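Side-chain contacts in KLLA0B12012p (Kluyveromyces lactis, PDB 6Y3P), which is the C-terminal domain of Pby1, an ATP-grasp enzyme that probably binds ATP and directly partners the mRNA decapping enzyme Dcp2: residues E306-A311 and E327-D332; H84-T89 and L344-F349; I217-T222 and T298-A303. One frame throughout, in Å; residues are numbered along the deposited sequence.

Contact 1 (E306-A311 and E327-D332)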
# COMPACT_ATOMS: atom_id res chain seq x y z
N GLU A 306 -1.15 11.03 7.80
CA GLU A 306 -1.63 12.06 6.87
C GLU A 306 -2.61 11.46 5.88
O GLU A 306 -3.66 12.06 5.63
CB GLU A 306 -0.44 12.71 6.15
CG GLU A 306 0.37 13.66 7.01
CD GLU A 306 -0.44 14.82 7.54
OE1 GLU A 306 -0.90 15.63 6.70
OE2 GLU A 306 -0.71 14.86 8.76
N LEU A 307 -2.31 10.25 5.36
CA LEU A 307 -3.19 9.57 4.42
C LEU A 307 -4.52 9.21 5.03
O LEU A 307 -5.56 9.43 4.41
CB LEU A 307 -2.52 8.34 3.76
CG LEU A 307 -3.34 7.59 2.70
CD1 LEU A 307 -3.89 8.56 1.62
CD2 LEU A 307 -2.52 6.55 2.04
N PHE A 308 -4.52 8.70 6.25
CA PHE A 308 -5.77 8.37 6.91
C PHE A 308 -6.56 9.64 7.27
O PHE A 308 -7.79 9.63 7.15
CB PHE A 308 -5.55 7.41 8.09
CG PHE A 308 -5.47 6.00 7.55
CD1 PHE A 308 -6.61 5.37 7.05
CD2 PHE A 308 -4.25 5.34 7.45
CE1 PHE A 308 -6.52 4.11 6.46
CE2 PHE A 308 -4.17 4.08 6.86
CZ PHE A 308 -5.30 3.47 6.37
N LYS A 309 -5.88 10.76 7.57
CA LYS A 309 -6.58 12.03 7.81
C LYS A 309 -7.22 12.51 6.49
O LYS A 309 -8.39 12.92 6.49
CB LYS A 309 -5.64 13.09 8.39
CG LYS A 309 -5.21 12.77 9.80
CD LYS A 309 -4.88 14.03 10.60
CE LYS A 309 -3.41 14.24 10.80
NZ LYS A 309 -3.17 15.12 11.97
N ALA A 310 -6.49 12.36 5.37
CA ALA A 310 -6.94 12.71 4.01
C ALA A 310 -8.18 11.91 3.65
O ALA A 310 -9.20 12.52 3.33
CB ALA A 310 -5.84 12.44 2.99
N ALA A 311 -8.09 10.57 3.75
CA ALA A 311 -9.09 9.55 3.42
C ALA A 311 -10.42 9.72 4.13
O ALA A 311 -11.47 9.59 3.51
CB ALA A 311 -8.53 8.17 3.71
N GLU A 327 -8.32 -3.99 9.78
CA GLU A 327 -7.77 -4.42 8.51
C GLU A 327 -6.29 -4.15 8.46
O GLU A 327 -5.87 -3.07 8.84
CB GLU A 327 -8.49 -3.76 7.30
CG GLU A 327 -8.10 -4.44 5.98
CD GLU A 327 -8.89 -4.11 4.73
OE1 GLU A 327 -9.98 -3.50 4.86
OE2 GLU A 327 -8.43 -4.47 3.62
N THR A 328 -5.51 -5.12 7.96
CA THR A 328 -4.09 -4.85 7.78
C THR A 328 -3.86 -4.74 6.27
O THR A 328 -4.27 -5.59 5.48
CB THR A 328 -3.13 -5.73 8.60
OG1 THR A 328 -2.13 -6.29 7.76
CG2 THR A 328 -3.81 -6.76 9.44
N PHE A 329 -3.27 -3.62 5.88
CA PHE A 329 -2.98 -3.29 4.50
C PHE A 329 -1.47 -3.36 4.28
O PHE A 329 -0.70 -3.17 5.23
CB PHE A 329 -3.44 -1.85 4.19
CG PHE A 329 -4.89 -1.53 4.46
CD1 PHE A 329 -5.28 -1.04 5.70
CD2 PHE A 329 -5.84 -1.63 3.46
CE1 PHE A 329 -6.62 -0.69 5.95
CE2 PHE A 329 -7.18 -1.27 3.70
CZ PHE A 329 -7.56 -0.81 4.94
N GLY A 330 -1.09 -3.57 3.02
CA GLY A 330 0.29 -3.57 2.56
C GLY A 330 0.62 -2.25 1.88
O GLY A 330 0.16 -2.00 0.76
N PHE A 331 1.38 -1.37 2.57
CA PHE A 331 1.78 -0.09 2.01
C PHE A 331 3.11 -0.22 1.30
O PHE A 331 4.08 -0.67 1.90
CB PHE A 331 1.85 1.00 3.08
CG PHE A 331 0.55 1.70 3.41
CD1 PHE A 331 -0.55 0.98 3.87
CD2 PHE A 331 0.48 3.09 3.41
CE1 PHE A 331 -1.71 1.64 4.25
CE2 PHE A 331 -0.69 3.74 3.79
CZ PHE A 331 -1.78 3.01 4.20
N ASP A 332 3.13 0.13 0.02
CA ASP A 332 4.34 0.07 -0.78
C ASP A 332 4.92 1.44 -1.04
O ASP A 332 4.29 2.33 -1.64
CB ASP A 332 4.13 -0.74 -2.07
CG ASP A 332 3.89 -2.21 -1.75
OD1 ASP A 332 4.89 -2.96 -1.57
OD2 ASP A 332 2.72 -2.60 -1.59
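F331 meets both L307 and F308 where helix 290-313 packs against the antiparallel sheet of this ATP-grasp domain, within the region related to the tubulin-tyrosine ligase family. The axes of segments 306-311 and 327-332 come no closer than 13.8 Å, their directions 115° apart, and the long, flat, apolar rings of phenylalanine suit the place by spanning much of that gap.

F331, with the greatest area buried here, points from its strand toward the helix and divides its outer ring atoms between two neighbours. CE2 of F331 lies 3.8 Å from CD2 of L307, one methyl of the leucine fork. The leucine reaches it because CG stands anti to the backbone N (chi1 -177°), which extends the branched tip from the helix toward the sheet.

F308 is the next most buried. Its CB does not point straight at the strand, yet the length of the ring carries the far atoms there, CE2 of F308 coming to 3.7 Å from CZ of F331. The two side chains cross at a slant. F319 meets the F308 ring edge-to-face, while C223 of the adjoining strand 215-224 touches F308 as well.

No hydrogen bond spans the two segments, so cohesion comes from dispersion and the burial of hydrocarbon. F329, two residues before F331 and on the same side of the strand, adds a lighter touch: its CE1 lies 4.4 Å from CZ of F308, and CG of E327 rests over one face of the F329 ring.

Contact 2 (H84-T89 and L344-F349)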
# COMPACT_ATOMS: atom_id res chain seq x y z
N HIS A 84 -5.94 5.05 -8.65
CA HIS A 84 -6.48 6.23 -9.33
C HIS A 84 -7.15 7.13 -8.28
O HIS A 84 -6.85 8.33 -8.19
CB HIS A 84 -7.45 5.85 -10.47
CG HIS A 84 -8.22 7.01 -11.05
ND1 HIS A 84 -9.47 7.37 -10.54
CD2 HIS A 84 -7.90 7.85 -12.06
CE1 HIS A 84 -9.86 8.42 -11.26
NE2 HIS A 84 -8.96 8.74 -12.19
N TYR A 85 -7.96 6.52 -7.42
CA TYR A 85 -8.71 7.20 -6.38
C TYR A 85 -7.82 7.72 -5.24
O TYR A 85 -8.09 8.81 -4.73
CB TYR A 85 -9.86 6.29 -5.90
CG TYR A 85 -10.89 6.16 -7.00
CD1 TYR A 85 -11.92 7.10 -7.13
CD2 TYR A 85 -10.77 5.19 -7.99
CE1 TYR A 85 -12.83 7.04 -8.18
CE2 TYR A 85 -11.67 5.13 -9.06
CZ TYR A 85 -12.71 6.05 -9.14
OH TYR A 85 -13.65 5.97 -10.15
N LEU A 86 -6.71 7.00 -4.93
CA LEU A 86 -5.71 7.37 -3.93
C LEU A 86 -5.17 8.74 -4.29
O LEU A 86 -5.16 9.63 -3.44
CB LEU A 86 -4.54 6.33 -3.89
CG LEU A 86 -3.44 6.55 -2.85
CD1 LEU A 86 -3.97 6.35 -1.42
CD2 LEU A 86 -2.26 5.62 -3.09
N SER A 87 -4.77 8.91 -5.58
CA SER A 87 -4.26 10.16 -6.15
C SER A 87 -5.23 11.28 -5.88
O SER A 87 -4.83 12.27 -5.28
CB SER A 87 -4.00 10.01 -7.65
OG SER A 87 -2.61 9.88 -7.93
N HIS A 88 -6.53 11.06 -6.17
CA HIS A 88 -7.58 12.05 -5.93
C HIS A 88 -7.73 12.39 -4.48
O HIS A 88 -7.85 13.57 -4.15
CB HIS A 88 -8.91 11.64 -6.57
CG HIS A 88 -8.93 11.86 -8.05
ND1 HIS A 88 -9.28 13.09 -8.60
CD2 HIS A 88 -8.59 11.01 -9.06
CE1 HIS A 88 -9.17 12.95 -9.91
NE2 HIS A 88 -8.76 11.72 -10.24
N THR A 89 -7.67 11.39 -3.59
CA THR A 89 -7.75 11.60 -2.14
C THR A 89 -6.60 12.52 -1.68
O THR A 89 -6.85 13.49 -0.97
CB THR A 89 -7.69 10.27 -1.36
OG1 THR A 89 -8.38 9.25 -2.08
CG2 THR A 89 -8.29 10.39 0.04
N LEU A 344 3.71 4.64 -3.14
CA LEU A 344 3.33 4.21 -4.46
C LEU A 344 1.89 3.70 -4.45
O LEU A 344 1.10 4.12 -5.29
CB LEU A 344 4.32 3.13 -4.97
CG LEU A 344 3.99 2.45 -6.29
CD1 LEU A 344 4.16 3.41 -7.50
CD2 LEU A 344 4.83 1.19 -6.46
N GLU A 345 1.55 2.79 -3.53
CA GLU A 345 0.21 2.18 -3.46
C GLU A 345 -0.08 1.54 -2.12
O GLU A 345 0.83 1.29 -1.32
CB GLU A 345 0.03 1.12 -4.57
CG GLU A 345 0.95 -0.08 -4.42
CD GLU A 345 1.10 -0.99 -5.63
OE1 GLU A 345 0.25 -0.90 -6.54
OE2 GLU A 345 2.06 -1.79 -5.65
N VAL A 346 -1.37 1.25 -1.92
CA VAL A 346 -1.90 0.59 -0.74
C VAL A 346 -2.61 -0.65 -1.29
O VAL A 346 -3.44 -0.54 -2.18
CB VAL A 346 -2.85 1.55 0.05
CG1 VAL A 346 -3.52 0.85 1.23
CG2 VAL A 346 -2.11 2.81 0.51
N ASN A 347 -2.21 -1.82 -0.82
CA ASN A 347 -2.77 -3.10 -1.23
C ASN A 347 -3.55 -3.73 -0.09
O ASN A 347 -3.04 -3.92 1.01
CB ASN A 347 -1.69 -4.07 -1.74
CG ASN A 347 -0.94 -3.56 -2.94
OD1 ASN A 347 -1.48 -3.43 -4.04
ND2 ASN A 347 0.32 -3.24 -2.73
N ALA A 348 -4.81 -4.04 -0.38
CA ALA A 348 -5.75 -4.74 0.48
C ALA A 348 -5.42 -6.21 0.31
O ALA A 348 -4.98 -6.62 -0.77
CB ALA A 348 -7.19 -4.50 -0.02
N PHE A 349 -5.65 -6.99 1.38
CA PHE A 349 -5.44 -8.43 1.44
C PHE A 349 -4.08 -8.85 0.81
O PHE A 349 -4.04 -9.64 -0.14
CB PHE A 349 -6.68 -9.16 0.87
CG PHE A 349 -7.83 -9.10 1.86
CD1 PHE A 349 -8.59 -7.94 1.99
CD2 PHE A 349 -8.10 -10.17 2.70
CE1 PHE A 349 -9.61 -7.86 2.94
CE2 PHE A 349 -9.11 -10.09 3.66
CZ PHE A 349 -9.87 -8.94 3.76
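L86 of helix 83-95 faces V346 and the backbone just before it on strand 341-347, joining this helix to the antiparallel sheet of the ATP-grasp domain. The segment axes are 9.3 Å apart at their closest, with 113° between their directions.

The apolar part is a meeting of branched side chains. L86 points toward the strand, its chi1 of -177° setting the fork on the side of its own carbonyl carbon, and its two methyls go to different targets. CD1 of L86 approaches CG2 of V346 at 4.4 Å, a rather loose touch. Leucine suits the helix because its fork can reach two places at once, and valine suits the strand because its branching at CB keeps the methyls close to the backbone. L307 of helix 290-313 touches both residues, as does I80 of helix 78-81.

The other branch meets main chain. CD2 of L86 is 4.3 Å from O of L344 and also 4.3 Å from CA of E345. These two strand residues form a classic beta bulge, both opposite D332 of the neighbouring strand. The side chain of L344 points away from the helix and that of E345 leads away from it, so the methyl meets backbone rather than either side chain.

Polar interactions lie beside these apolar ones. O of L344 accepts a hydrogen bond from NZ of K83, one residue before the helical segment, while OG of S87 is bonded to O of S109.

With no hydrogen bond or salt bridge between the two segments themselves, the chemistry implies a modest, weakly directional association resting on hydrocarbon burial.

Contact 3 (I217-T222 and T298-A303)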
# COMPACT_ATOMS: atom_id res chain seq x y z
N ILE A 217 9.73 -0.83 -0.20
CA ILE A 217 9.41 -1.19 1.16
C ILE A 217 7.94 -1.61 1.21
O ILE A 217 7.05 -0.92 0.71
CB ILE A 217 9.72 -0.08 2.21
CG1 ILE A 217 11.22 0.28 2.22
CG2 ILE A 217 9.26 -0.53 3.62
CD1 ILE A 217 11.62 1.45 3.11
N ARG A 218 7.70 -2.76 1.81
CA ARG A 218 6.36 -3.24 2.10
C ARG A 218 6.19 -3.01 3.61
O ARG A 218 6.89 -3.62 4.43
CB ARG A 218 6.20 -4.73 1.73
CG ARG A 218 4.84 -5.36 2.14
CD ARG A 218 3.67 -4.53 1.62
NE ARG A 218 2.66 -5.31 0.92
CZ ARG A 218 2.75 -5.74 -0.34
NH1 ARG A 218 1.75 -6.41 -0.89
NH2 ARG A 218 3.86 -5.51 -1.04
N CYS A 219 5.30 -2.09 3.97
CA CYS A 219 4.99 -1.75 5.34
C CYS A 219 3.55 -2.24 5.68
O CYS A 219 2.60 -1.87 4.98
CB CYS A 219 5.14 -0.23 5.52
SG CYS A 219 4.70 0.38 7.17
N TYR A 220 3.39 -3.13 6.69
CA TYR A 220 2.04 -3.56 7.10
C TYR A 220 1.44 -2.54 8.05
O TYR A 220 2.06 -2.18 9.05
CB TYR A 220 2.03 -4.96 7.72
CG TYR A 220 2.54 -5.99 6.75
CD1 TYR A 220 1.80 -6.33 5.61
CD2 TYR A 220 3.78 -6.60 6.93
CE1 TYR A 220 2.28 -7.26 4.69
CE2 TYR A 220 4.26 -7.54 6.02
CZ TYR A 220 3.50 -7.88 4.91
OH TYR A 220 3.95 -8.80 4.00
N VAL A 221 0.26 -2.05 7.70
CA VAL A 221 -0.45 -1.02 8.43
C VAL A 221 -1.78 -1.60 8.86
O VAL A 221 -2.53 -2.08 8.01
CB VAL A 221 -0.62 0.24 7.55
CG1 VAL A 221 -1.43 1.32 8.29
CG2 VAL A 221 0.73 0.79 7.10
N THR A 222 -2.08 -1.59 10.17
CA THR A 222 -3.34 -2.11 10.69
C THR A 222 -4.22 -0.99 11.15
O THR A 222 -3.82 -0.19 11.99
CB THR A 222 -3.13 -3.20 11.78
OG1 THR A 222 -2.21 -4.18 11.31
CG2 THR A 222 -4.43 -3.89 12.19
N THR A 298 10.19 7.44 10.47
CA THR A 298 9.53 8.70 10.82
C THR A 298 8.69 9.18 9.64
O THR A 298 7.48 9.35 9.81
CB THR A 298 10.58 9.67 11.35
OG1 THR A 298 11.13 9.02 12.50
CG2 THR A 298 10.00 11.05 11.73
N GLN A 299 9.28 9.28 8.43
CA GLN A 299 8.54 9.62 7.19
C GLN A 299 7.38 8.69 6.93
O GLN A 299 6.30 9.15 6.55
CB GLN A 299 9.45 9.56 5.95
CG GLN A 299 10.59 10.55 5.93
CD GLN A 299 11.48 10.26 4.74
OE1 GLN A 299 11.10 10.51 3.59
NE2 GLN A 299 12.67 9.72 5.01
N ILE A 300 7.57 7.37 7.14
CA ILE A 300 6.50 6.38 6.91
C ILE A 300 5.29 6.63 7.85
O ILE A 300 4.14 6.66 7.40
CB ILE A 300 7.03 4.92 6.94
CG1 ILE A 300 7.75 4.62 5.60
CG2 ILE A 300 5.89 3.90 7.20
CD1 ILE A 300 8.74 3.42 5.56
N HIS A 301 5.57 6.84 9.13
CA HIS A 301 4.53 7.09 10.13
C HIS A 301 3.81 8.36 9.84
O HIS A 301 2.61 8.42 10.01
CB HIS A 301 5.16 7.21 11.51
CG HIS A 301 5.72 5.94 12.02
ND1 HIS A 301 6.13 5.82 13.32
CD2 HIS A 301 5.91 4.77 11.39
CE1 HIS A 301 6.54 4.58 13.45
NE2 HIS A 301 6.42 3.91 12.32
N GLU A 302 4.53 9.38 9.39
CA GLU A 302 3.92 10.65 9.04
C GLU A 302 3.01 10.54 7.83
O GLU A 302 1.89 11.06 7.87
CB GLU A 302 5.01 11.72 8.86
CG GLU A 302 4.51 13.13 9.05
CD GLU A 302 3.61 13.43 10.25
OE1 GLU A 302 3.79 12.81 11.32
OE2 GLU A 302 2.74 14.31 10.09
N ALA A 303 3.46 9.81 6.79
CA ALA A 303 2.73 9.62 5.53
C ALA A 303 1.45 8.80 5.70
O ALA A 303 0.41 9.16 5.12
CB ALA A 303 3.65 9.01 4.49
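The backbones of C219 and I300 run closest here, their CA atoms 8.4 Å apart, where helix 290-313 packs on one face of the sheet at strand 215-224. This is helix-on-sheet packing in the ATP-grasp domain, against its antiparallel sheet: alternate strand residues I217 and C219 point toward the helix, while Y220 and T222 touch helix 357-375, so that the sheet is sandwiched between helices.

I300 has the largest buried area of the contact and supplies the helix side of it. Isoleucine suits the position because branching at CB gives it two arms, which here reach two different residues of the strand. The short arm, CG2, approaches SG of C219 at 3.7 Å. Cysteine is a fitting partner: small enough for a helix to lie close by, and with a polarisable sulfur that packs well against a methyl. Its chi1 of 177° turns SG beside the carbonyl carbon and out toward the helix.

I300 is also touched by F333 of strand 326-335 and M235 of strand 228-239, so it meets side chains from three strands of the sheet. Polar side chains flank it on the helix. H301 bonds through NE2 to OD1 of D233, and the amide of Q299 spans two backbone groups, its NE2 donating to O of Y339 and its OE1 accepting from N of V341.

Between the two segments the contact is wholly apolar. The long arm of I300, with chi2 near extended at 161°, reaches I217, methyl to methyl: CD1 of I300 lies 4.3 Å from CD1 of I217.

Overall arrangement
From the N terminus, 84-89 comes first, but contact 2 closes only when strand 341-347 is reached, a loop of some 250 residues. Nested inside it are contacts 3 and 1, in series: contact 3 closes when the chain, having left strand 215-224, arrives at helix 290-313, and contact 1 opens further along that same helix and closes on strand 326-335. No loops cross. Strand 326-335 lies between 215-224 and 341-347, so all three contacts reach one antiparallel sheet. N of F331 probably bonds to O of C219, linking contacts 1 and 3, and N of L344 probably bonds to O of D332, linking contacts 2 and 1. Helices 83-95 and 290-313 are thereby tied to a common platform.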